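Long-range contacts in DUF72 domain-containing protein (Thermotoga maritima, PDB 1VPQ), which is of unknown function but has the parallel beta/alpha barrel architecture of the DUF72 family, with sulfate ions bound at one end of the barrel strands: residues A[198-203]-A[244-249]; A[123-128]-A[152-157]. All blocks are in the same frame, centred on the assembly; numbering follows the deposited sequence.

Contact 1. Residues A[198-203]-A[244-249]; sequences DYAYFR and KETYVF. With SO4 (sulfate ion), chain B.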
ATOM      1  N   ASP A 198       1.460  -5.403  15.686  1.00 28.13           N
ATOM      2  CA  ASP A 198       1.116  -4.169  16.394  1.00 27.90           C
ATOM      3  C   ASP A 198       1.054  -2.984  15.430  1.00 27.94           C
ATOM      4  O   ASP A 198       1.250  -1.830  15.832  1.00 28.15           O
ATOM      5  CB  ASP A 198       2.101  -3.905  17.545  1.00 28.07           C
ATOM      6  CG  ASP A 198       3.559  -3.813  17.086  1.00 28.02           C
ATOM      7  OD1 ASP A 198       3.866  -4.175  15.933  1.00 28.07           O
ATOM      8  OD2 ASP A 198       4.406  -3.392  17.897  1.00 27.17           O
ATOM      9  N   TYR A 199       0.778  -3.288  14.160  1.00 27.45           N
ATOM     10  CA  TYR A 199       0.429  -2.297  13.150  1.00 27.53           C
ATOM     11  C   TYR A 199      -0.703  -2.828  12.274  1.00 27.42           C
ATOM     12  O   TYR A 199      -0.800  -4.034  12.031  1.00 27.44           O
ATOM     13  CB  TYR A 199       1.646  -1.949  12.284  1.00 27.41           C
ATOM     14  CG  TYR A 199       2.716  -1.248  13.076  1.00 26.98           C
ATOM     15  CD1 TYR A 199       2.649   0.119  13.300  1.00 27.01           C
ATOM     16  CD2 TYR A 199       3.777  -1.957  13.639  1.00 27.15           C
ATOM     17  CE1 TYR A 199       3.622   0.773  14.052  1.00 26.99           C
ATOM     18  CE2 TYR A 199       4.758  -1.313  14.396  1.00 26.81           C
ATOM     19  CZ  TYR A 199       4.671   0.054  14.597  1.00 27.30           C
ATOM     20  OH  TYR A 199       5.630   0.712  15.340  1.00 26.47           O
ATOM     21  N   ALA A 200      -1.575  -1.923  11.837  1.00 27.48           N
ATOM     22  CA  ALA A 200      -2.584  -2.232  10.814  1.00 27.59           C
ATOM     23  C   ALA A 200      -2.229  -1.516   9.522  1.00 27.56           C
ATOM     24  O   ALA A 200      -1.628  -0.444   9.540  1.00 27.34           O
ATOM     25  CB  ALA A 200      -3.968  -1.825  11.268  1.00 27.63           C
ATOM     26  N   TYR A 201      -2.615  -2.130   8.409  1.00 27.79           N
ATOM     27  CA  TYR A 201      -2.344  -1.611   7.083  1.00 27.89           C
ATOM     28  C   TYR A 201      -3.575  -1.877   6.220  1.00 28.10           C
ATOM     29  O   TYR A 201      -3.953  -3.029   6.044  1.00 28.44           O
ATOM     30  CB  TYR A 201      -1.114  -2.311   6.504  1.00 28.03           C
ATOM     31  CG  TYR A 201      -0.418  -1.593   5.350  1.00 27.69           C
ATOM     32  CD1 TYR A 201      -1.052  -1.398   4.123  1.00 27.47           C
ATOM     33  CD2 TYR A 201       0.887  -1.142   5.485  1.00 27.05           C
ATOM     34  CE1 TYR A 201      -0.393  -0.762   3.067  1.00 27.28           C
ATOM     35  CE2 TYR A 201       1.547  -0.512   4.448  1.00 26.57           C
ATOM     36  CZ  TYR A 201       0.910  -0.327   3.237  1.00 26.73           C
ATOM     37  OH  TYR A 201       1.579   0.310   2.208  1.00 26.30           O
ATOM     38  N   PHE A 202      -4.200  -0.824   5.695  1.00 28.20           N
ATOM     39  CA  PHE A 202      -5.382  -0.978   4.838  1.00 28.34           C
ATOM     40  C   PHE A 202      -5.073  -0.534   3.434  1.00 28.77           C
ATOM     41  O   PHE A 202      -4.441   0.501   3.247  1.00 28.77           O
ATOM     42  CB  PHE A 202      -6.549  -0.131   5.338  1.00 28.16           C
ATOM     43  CG  PHE A 202      -7.053  -0.535   6.676  1.00 27.93           C
ATOM     44  CD1 PHE A 202      -6.331  -0.225   7.826  1.00 27.60           C
ATOM     45  CD2 PHE A 202      -8.252  -1.219   6.799  1.00 27.43           C
ATOM     46  CE1 PHE A 202      -6.798  -0.601   9.083  1.00 27.48           C
ATOM     47  CE2 PHE A 202      -8.723  -1.597   8.048  1.00 28.24           C
ATOM     48  CZ  PHE A 202      -7.991  -1.284   9.195  1.00 27.27           C
ATOM     49  N   ARG A 203      -5.553  -1.294   2.451  1.00 29.10           N
ATOM     50  CA  ARG A 203      -5.473  -0.871   1.058  1.00 29.65           C
ATOM     51  C   ARG A 203      -6.837  -0.982   0.375  1.00 29.85           C
ATOM     52  O   ARG A 203      -7.441  -2.039   0.387  1.00 29.77           O
ATOM     53  CB  ARG A 203      -4.421  -1.681   0.309  1.00 29.76           C
ATOM     54  CG  ARG A 203      -2.999  -1.458   0.824  1.00 30.27           C
ATOM     55  CD  ARG A 203      -1.982  -2.044  -0.133  1.00 30.60           C
ATOM     56  NE  ARG A 203      -1.729  -1.183  -1.287  1.00 29.71           N
ATOM     57  CZ  ARG A 203      -1.540  -1.606  -2.538  1.00 29.73           C
ATOM     58  NH1 ARG A 203      -1.625  -2.887  -2.851  1.00 28.70           N
ATOM     59  NH2 ARG A 203      -1.298  -0.725  -3.498  1.00 30.97           N
ATOM     60  N   LYS A 244      -0.147   0.225  17.414  1.00 32.65           N
ATOM     61  CA  LYS A 244       0.662   1.436  17.614  1.00 32.04           C
ATOM     62  C   LYS A 244       0.284   2.486  16.568  1.00 31.76           C
ATOM     63  O   LYS A 244       0.058   3.648  16.907  1.00 31.45           O
ATOM     64  CB  LYS A 244       2.168   1.159  17.502  1.00 32.02           C
ATOM     65  CG  LYS A 244       2.704  -0.047  18.252  1.00 32.25           C
ATOM     66  CD  LYS A 244       2.380  -0.020  19.729  1.00 32.94           C
ATOM     67  CE  LYS A 244       2.978  -1.237  20.446  1.00 32.93           C
ATOM     68  NZ  LYS A 244       4.459  -1.253  20.366  1.00 32.17           N
ATOM     69  N   GLU A 245       0.232   2.059  15.302  1.00 31.24           N
ATOM     70  CA  GLU A 245      -0.131   2.932  14.177  1.00 31.00           C
ATOM     71  C   GLU A 245      -0.873   2.158  13.094  1.00 30.91           C
ATOM     72  O   GLU A 245      -0.711   0.943  12.966  1.00 30.72           O
ATOM     73  CB  GLU A 245       1.108   3.579  13.558  1.00 31.06           C
ATOM     74  CG  GLU A 245       1.763   4.650  14.418  1.00 30.96           C
ATOM     75  CD  GLU A 245       3.178   4.983  13.991  1.00 31.16           C
ATOM     76  OE1 GLU A 245       3.552   4.712  12.834  1.00 30.82           O
ATOM     77  OE2 GLU A 245       3.930   5.518  14.836  1.00 33.28           O
ATOM     78  N   THR A 246      -1.677   2.879  12.314  1.00 30.74           N
ATOM     79  CA  THR A 246      -2.458   2.305  11.217  1.00 30.73           C
ATOM     80  C   THR A 246      -2.182   3.115   9.961  1.00 30.70           C
ATOM     81  O   THR A 246      -2.181   4.346  10.007  1.00 30.91           O
ATOM     82  CB  THR A 246      -3.980   2.341  11.519  1.00 30.76           C
ATOM     83  OG1 THR A 246      -4.288   1.438  12.585  1.00 30.72           O
ATOM     84  CG2 THR A 246      -4.803   1.953  10.299  1.00 30.54           C
ATOM     85  N   TYR A 247      -1.953   2.422   8.847  1.00 30.67           N
ATOM     86  CA  TYR A 247      -1.661   3.064   7.566  1.00 30.60           C
ATOM     87  C   TYR A 247      -2.744   2.707   6.571  1.00 30.45           C
ATOM     88  O   TYR A 247      -2.980   1.536   6.294  1.00 30.86           O
ATOM     89  CB  TYR A 247      -0.285   2.639   7.037  1.00 30.69           C
ATOM     90  CG  TYR A 247       0.760   2.645   8.118  1.00 30.74           C
ATOM     91  CD1 TYR A 247       1.161   3.836   8.718  1.00 30.49           C
ATOM     92  CD2 TYR A 247       1.326   1.458   8.571  1.00 30.90           C
ATOM     93  CE1 TYR A 247       2.100   3.841   9.735  1.00 30.40           C
ATOM     94  CE2 TYR A 247       2.265   1.457   9.582  1.00 30.61           C
ATOM     95  CZ  TYR A 247       2.650   2.649  10.163  1.00 30.69           C
ATOM     96  OH  TYR A 247       3.593   2.640  11.182  1.00 31.02           O
ATOM     97  N   VAL A 248      -3.394   3.724   6.028  1.00 30.13           N
ATOM     98  CA  VAL A 248      -4.548   3.531   5.165  1.00 29.73           C
ATOM     99  C   VAL A 248      -4.255   4.195   3.828  1.00 29.62           C
ATOM    100  O   VAL A 248      -3.994   5.394   3.771  1.00 29.63           O
ATOM    101  CB  VAL A 248      -5.816   4.149   5.795  1.00 29.66           C
ATOM    102  CG1 VAL A 248      -7.042   3.852   4.950  1.00 29.70           C
ATOM    103  CG2 VAL A 248      -6.019   3.649   7.241  1.00 29.32           C
ATOM    104  N   PHE A 249      -4.282   3.419   2.755  1.00 29.64           N
ATOM    105  CA  PHE A 249      -4.012   3.964   1.418  1.00 29.69           C
ATOM    106  C   PHE A 249      -5.144   3.644   0.464  1.00 29.71           C
ATOM    107  O   PHE A 249      -5.687   2.540   0.505  1.00 29.57           O
ATOM    108  CB  PHE A 249      -2.693   3.414   0.864  1.00 29.70           C
ATOM    109  CG  PHE A 249      -1.503   3.733   1.722  1.00 29.59           C
ATOM    110  CD1 PHE A 249      -0.832   4.942   1.581  1.00 29.66           C
ATOM    111  CD2 PHE A 249      -1.066   2.837   2.689  1.00 30.35           C
ATOM    112  CE1 PHE A 249       0.256   5.249   2.384  1.00 28.64           C
ATOM    113  CE2 PHE A 249       0.029   3.143   3.498  1.00 29.52           C
ATOM    114  CZ  PHE A 249       0.685   4.353   3.337  1.00 29.48           C
TER
HETATM  115  S   SO4 B 262      -2.120  -3.193  -6.546  1.00 49.31           S
HETATM  116  O1  SO4 B 262      -2.383  -4.210  -5.532  1.00 50.28           O
HETATM  117  O2  SO4 B 262      -1.560  -3.805  -7.745  1.00 50.49           O
HETATM  118  O3  SO4 B 262      -3.381  -2.546  -6.876  1.00 49.70           O
HETATM  119  O4  SO4 B 262      -1.150  -2.235  -6.027  1.00 49.48           O
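Strands 199-203 and 245-249 run parallel and in step, axes 4.6 Å apart and 8° off parallel. The backbone bonds alternate: A200 N gives to E245 O, Y247 N to A200 O, F202 N to Y247 O at 2.7 Å, and F249 N to F202 O. Earlier, K244 N reaches D198 O, while K244 NZ forms a salt bridge to D198 OD2 at 3.3 Å, its hydrogen bond weak. One face carries Y199, Y201, Y247 and F249, with E245 and R203 at its ends. Y201 has CG anti to its backbone nitrogen (chi1 -160°), which carries its ring across to F249; CZ lies 3.6 Å from F249 CE2, the planes 38° apart. Y247 OH touches the CD1-CE1 side of the Y199 ring and bonds E245 OE1 at 2.7 Å, an oxygen also paired with K121. Replacing Y201 by a leucine would probably leave E54 and T82 without the hydroxyl they share and part of the F249 ring uncovered. There the R203 guanidinium meets the chain B sulfate edge-on, NH2 giving to O4 at 2.9 Å, and forms salt bridges to E155 and E54. On the other face, T246 CG2 meets the edge of the F202 ring, 3.5 Å from CE1. These adjacent TIM-type barrel strands lie between 176-181 and 13-18; helix 226-240 covers F202 and V248 outside, while Y201 and Y247 turn inward onto M122 of strand 120-126.

Contact 2. Residues A[123-128]-A[152-157]; sequences TLAQFP and LAVEFR. With SO4 (sulfate ion), chain B; SO4 (sulfate ion), chain C.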
ATOM      1  N   THR A 123       7.310  -1.737   4.679  1.00 31.58           N
ATOM      2  CA  THR A 123       7.538  -2.276   3.336  1.00 31.17           C
ATOM      3  C   THR A 123       6.399  -3.222   2.971  1.00 30.54           C
ATOM      4  O   THR A 123       5.974  -4.033   3.784  1.00 30.41           O
ATOM      5  CB  THR A 123       8.907  -2.981   3.226  1.00 31.24           C
ATOM      6  OG1 THR A 123       9.941  -2.011   3.411  1.00 30.84           O
ATOM      7  CG2 THR A 123       9.097  -3.631   1.854  1.00 31.31           C
ATOM      8  N   LEU A 124       5.903  -3.098   1.744  1.00 30.15           N
ATOM      9  CA  LEU A 124       4.729  -3.846   1.300  1.00 29.72           C
ATOM     10  C   LEU A 124       5.100  -4.901   0.275  1.00 29.68           C
ATOM     11  O   LEU A 124       5.716  -4.592  -0.756  1.00 29.45           O
ATOM     12  CB  LEU A 124       3.691  -2.902   0.692  1.00 29.74           C
ATOM     13  CG  LEU A 124       2.431  -3.543   0.100  1.00 29.75           C
ATOM     14  CD1 LEU A 124       1.535  -4.141   1.188  1.00 30.10           C
ATOM     15  CD2 LEU A 124       1.655  -2.538  -0.731  1.00 30.28           C
ATOM     16  N   ALA A 125       4.705  -6.140   0.556  1.00 29.26           N
ATOM     17  CA  ALA A 125       4.798  -7.222  -0.411  1.00 29.41           C
ATOM     18  C   ALA A 125       3.394  -7.609  -0.837  1.00 29.24           C
ATOM     19  O   ALA A 125       2.678  -8.291  -0.094  1.00 29.04           O
ATOM     20  CB  ALA A 125       5.533  -8.419   0.196  1.00 29.70           C
ATOM     21  N   GLN A 126       2.999  -7.154  -2.025  1.00 29.30           N
ATOM     22  CA  GLN A 126       1.668  -7.434  -2.574  1.00 29.42           C
ATOM     23  C   GLN A 126       1.767  -8.471  -3.690  1.00 29.30           C
ATOM     24  O   GLN A 126       2.429  -8.252  -4.698  1.00 29.10           O
ATOM     25  CB  GLN A 126       0.998  -6.141  -3.067  1.00 29.75           C
ATOM     26  CG  GLN A 126      -0.270  -6.320  -3.912  1.00 29.77           C
ATOM     27  CD  GLN A 126       0.009  -6.339  -5.414  1.00 30.73           C
ATOM     28  OE1 GLN A 126       0.599  -5.400  -5.954  1.00 33.85           O
ATOM     29  NE2 GLN A 126      -0.415  -7.408  -6.094  1.00 29.11           N
ATOM     30  N   PHE A 127       1.072  -9.588  -3.498  1.00 29.34           N
ATOM     31  CA  PHE A 127       1.168 -10.739  -4.382  1.00 29.11           C
ATOM     32  C   PHE A 127       0.004 -10.810  -5.352  1.00 29.25           C
ATOM     33  O   PHE A 127      -1.114 -10.452  -5.003  1.00 29.35           O
ATOM     34  CB  PHE A 127       1.235 -12.005  -3.540  1.00 29.02           C
ATOM     35  CG  PHE A 127       2.521 -12.141  -2.792  1.00 28.91           C
ATOM     36  CD1 PHE A 127       2.679 -11.548  -1.552  1.00 29.83           C
ATOM     37  CD2 PHE A 127       3.590 -12.835  -3.349  1.00 28.64           C
ATOM     38  CE1 PHE A 127       3.874 -11.651  -0.869  1.00 29.81           C
ATOM     39  CE2 PHE A 127       4.783 -12.949  -2.675  1.00 28.88           C
ATOM     40  CZ  PHE A 127       4.931 -12.360  -1.433  1.00 29.57           C
ATOM     41  N   PRO A 128       0.261 -11.282  -6.584  1.00 29.53           N
ATOM     42  CA  PRO A 128      -0.787 -11.304  -7.594  1.00 29.49           C
ATOM     43  C   PRO A 128      -1.807 -12.432  -7.391  1.00 29.82           C
ATOM     44  O   PRO A 128      -1.690 -13.246  -6.452  1.00 30.11           O
ATOM     45  CB  PRO A 128      -0.009 -11.487  -8.902  1.00 29.42           C
ATOM     46  CG  PRO A 128       1.220 -12.221  -8.506  1.00 29.64           C
ATOM     47  CD  PRO A 128       1.533 -11.829  -7.090  1.00 29.36           C
ATOM     48  N   LEU A 152       7.592  -5.353   7.863  1.00 28.01           N
ATOM     49  CA  LEU A 152       7.037  -5.976   6.663  1.00 28.41           C
ATOM     50  C   LEU A 152       5.523  -6.198   6.768  1.00 28.68           C
ATOM     51  O   LEU A 152       5.007  -6.548   7.833  1.00 28.36           O
ATOM     52  CB  LEU A 152       7.727  -7.326   6.417  1.00 28.44           C
ATOM     53  CG  LEU A 152       7.457  -8.007   5.072  1.00 28.27           C
ATOM     54  CD1 LEU A 152       8.016  -7.195   3.916  1.00 27.99           C
ATOM     55  CD2 LEU A 152       8.026  -9.410   5.051  1.00 28.34           C
ATOM     56  N   ALA A 153       4.837  -5.977   5.646  1.00 29.07           N
ATOM     57  CA  ALA A 153       3.405  -6.242   5.500  1.00 29.54           C
ATOM     58  C   ALA A 153       3.135  -6.990   4.208  1.00 30.19           C
ATOM     59  O   ALA A 153       3.801  -6.758   3.188  1.00 29.83           O
ATOM     60  CB  ALA A 153       2.592  -4.947   5.526  1.00 29.50           C
ATOM     61  N   VAL A 154       2.156  -7.896   4.263  1.00 30.97           N
ATOM     62  CA  VAL A 154       1.805  -8.738   3.111  1.00 31.38           C
ATOM     63  C   VAL A 154       0.309  -8.657   2.760  1.00 31.81           C
ATOM     64  O   VAL A 154      -0.562  -8.703   3.642  1.00 31.11           O
ATOM     65  CB  VAL A 154       2.236 -10.232   3.332  1.00 31.50           C
ATOM     66  CG1 VAL A 154       1.611 -11.152   2.273  1.00 31.37           C
ATOM     67  CG2 VAL A 154       3.767 -10.376   3.299  1.00 30.45           C
ATOM     68  N   GLU A 155       0.054  -8.560   1.454  1.00 32.25           N
ATOM     69  CA  GLU A 155      -1.280  -8.572   0.867  1.00 32.76           C
ATOM     70  C   GLU A 155      -1.417  -9.722  -0.147  1.00 32.85           C
ATOM     71  O   GLU A 155      -0.571  -9.881  -1.036  1.00 33.16           O
ATOM     72  CB  GLU A 155      -1.523  -7.248   0.124  1.00 33.04           C
ATOM     73  CG  GLU A 155      -2.942  -7.066  -0.402  1.00 33.53           C
ATOM     74  CD  GLU A 155      -3.076  -5.910  -1.387  1.00 34.69           C
ATOM     75  OE1 GLU A 155      -2.387  -4.892  -1.202  1.00 35.38           O
ATOM     76  OE2 GLU A 155      -3.873  -6.011  -2.346  1.00 35.12           O
ATOM     77  N   PHE A 156      -2.513 -10.471  -0.042  1.00 32.84           N
ATOM     78  CA  PHE A 156      -2.862 -11.522  -1.004  1.00 32.54           C
ATOM     79  C   PHE A 156      -4.028 -11.103  -1.891  1.00 32.42           C
ATOM     80  O   PHE A 156      -4.909 -10.354  -1.464  1.00 32.40           O
ATOM     81  CB  PHE A 156      -3.253 -12.807  -0.286  1.00 32.87           C
ATOM     82  CG  PHE A 156      -2.353 -13.168   0.847  1.00 32.01           C
ATOM     83  CD1 PHE A 156      -1.139 -13.799   0.609  1.00 32.78           C
ATOM     84  CD2 PHE A 156      -2.724 -12.896   2.157  1.00 33.60           C
ATOM     85  CE1 PHE A 156      -0.292 -14.146   1.675  1.00 33.28           C
ATOM     86  CE2 PHE A 156      -1.893 -13.240   3.228  1.00 32.62           C
ATOM     87  CZ  PHE A 156      -0.678 -13.868   2.984  1.00 32.22           C
ATOM     88  N   ARG A 157      -4.021 -11.605  -3.124  1.00 32.10           N
ATOM     89  CA  ARG A 157      -5.095 -11.374  -4.084  1.00 31.92           C
ATOM     90  C   ARG A 157      -6.002 -12.598  -4.237  1.00 31.87           C
ATOM     91  O   ARG A 157      -7.178 -12.458  -4.559  1.00 32.48           O
ATOM     92  CB  ARG A 157      -4.507 -11.024  -5.448  1.00 31.90           C
ATOM     93  CG  ARG A 157      -5.542 -10.552  -6.472  1.00 32.12           C
ATOM     94  CD  ARG A 157      -5.708  -9.065  -6.384  1.00 32.34           C
ATOM     95  NE  ARG A 157      -4.682  -8.387  -7.174  1.00 32.87           N
ATOM     96  CZ  ARG A 157      -4.130  -7.215  -6.879  1.00 33.51           C
ATOM     97  NH1 ARG A 157      -4.460  -6.558  -5.773  1.00 33.33           N
ATOM     98  NH2 ARG A 157      -3.223  -6.702  -7.695  1.00 34.13           N
TER
HETATM   99  S   SO4 B 262      -2.120  -3.193  -6.546  1.00 49.31           S
HETATM  100  O1  SO4 B 262      -2.383  -4.210  -5.532  1.00 50.28           O
HETATM  101  O2  SO4 B 262      -1.560  -3.805  -7.745  1.00 50.49           O
HETATM  102  O3  SO4 B 262      -3.381  -2.546  -6.876  1.00 49.70           O
HETATM  103  O4  SO4 B 262      -1.150  -2.235  -6.027  1.00 49.48           O
HETATM  104  S   SO4 C 263      -3.314  -9.201 -10.422  1.00 42.12           S
HETATM  105  O1  SO4 C 263      -2.213  -8.253 -10.274  1.00 41.66           O
HETATM  106  O2  SO4 C 263      -3.390  -9.677 -11.792  1.00 42.36           O
HETATM  107  O3  SO4 C 263      -3.087 -10.355  -9.564  1.00 43.40           O
HETATM  108  O4  SO4 C 263      -4.577  -8.572 -10.060  1.00 42.25           O
HETATM  109  O   HOH W   1      -2.171 -13.744  -3.859  1.00 17.10           O
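Backbone hydrogen bonding joins T123-Q126 to L152-E155 as neighbouring parallel strands of a beta-alpha-beta unit, their axes crossing at -23°. A153 N gives to T123 O, A125 N to A153 O and E155 N to A125 O; F127 N then meets E155 O at 3.0 Å, just past the strand end. A water accepts from R157 N and donates to P128 O.

Apolar contacts gather on the face turned to helix 135-147. V154 CG2 sits beside A125 CB, and V154 CG1 is 3.9 Å from F127 CE1; F131 stacks on the F127 ring.

Q126 and E155 lie on the other face, side by side and pointing the same way, with R157 just beyond the strand. Q126 CG is 3.7 Å from E155 OE1, which is in a salt bridge with R203; Q126 OE1 is bonded by K84. R157, bent at chi2 (90°), sets one face of its guanidinium against Q126 NE2, two donors without a hydrogen bond. The edge serves two sulfates: NH1 bonds O1 of the chain B ion at 3.1 Å, while NE and NH2 grip the chain C ion, NE 2.9 Å from its O4. R157 NH1 also forms a salt bridge to E155 OE2 (3.5 Å), itself bonded by H205.

The strand ends thus form a basic site consistent with a pocket for an anionic ligand, though the sulfates probably came from the crystallisation liquor.

How the contacts relate
Contacts 1 and 2 join two pairs of strands in the same eight-stranded parallel sheet of a TIM-type barrel, their centres about 13 Å apart. They come in series along the chain: 123-128 with 152-157 is complete before 198-203 with 244-249 begins. Strand 176-181 separates the pairs in the sheet order, but the inward side chains bridge that gap. R203 NH1 meets E155 OE1 at 2.7 Å in a salt bridge, and L124 CD2 packs against R203 NE. Both contacts reach the chain B sulfate, through R203 and R157. Strands distant in sequence thus share a charged site at the C-terminal ends of the barrel strands, where TIM-barrel proteins commonly bind ligands; a ligand site here is possible but unproven.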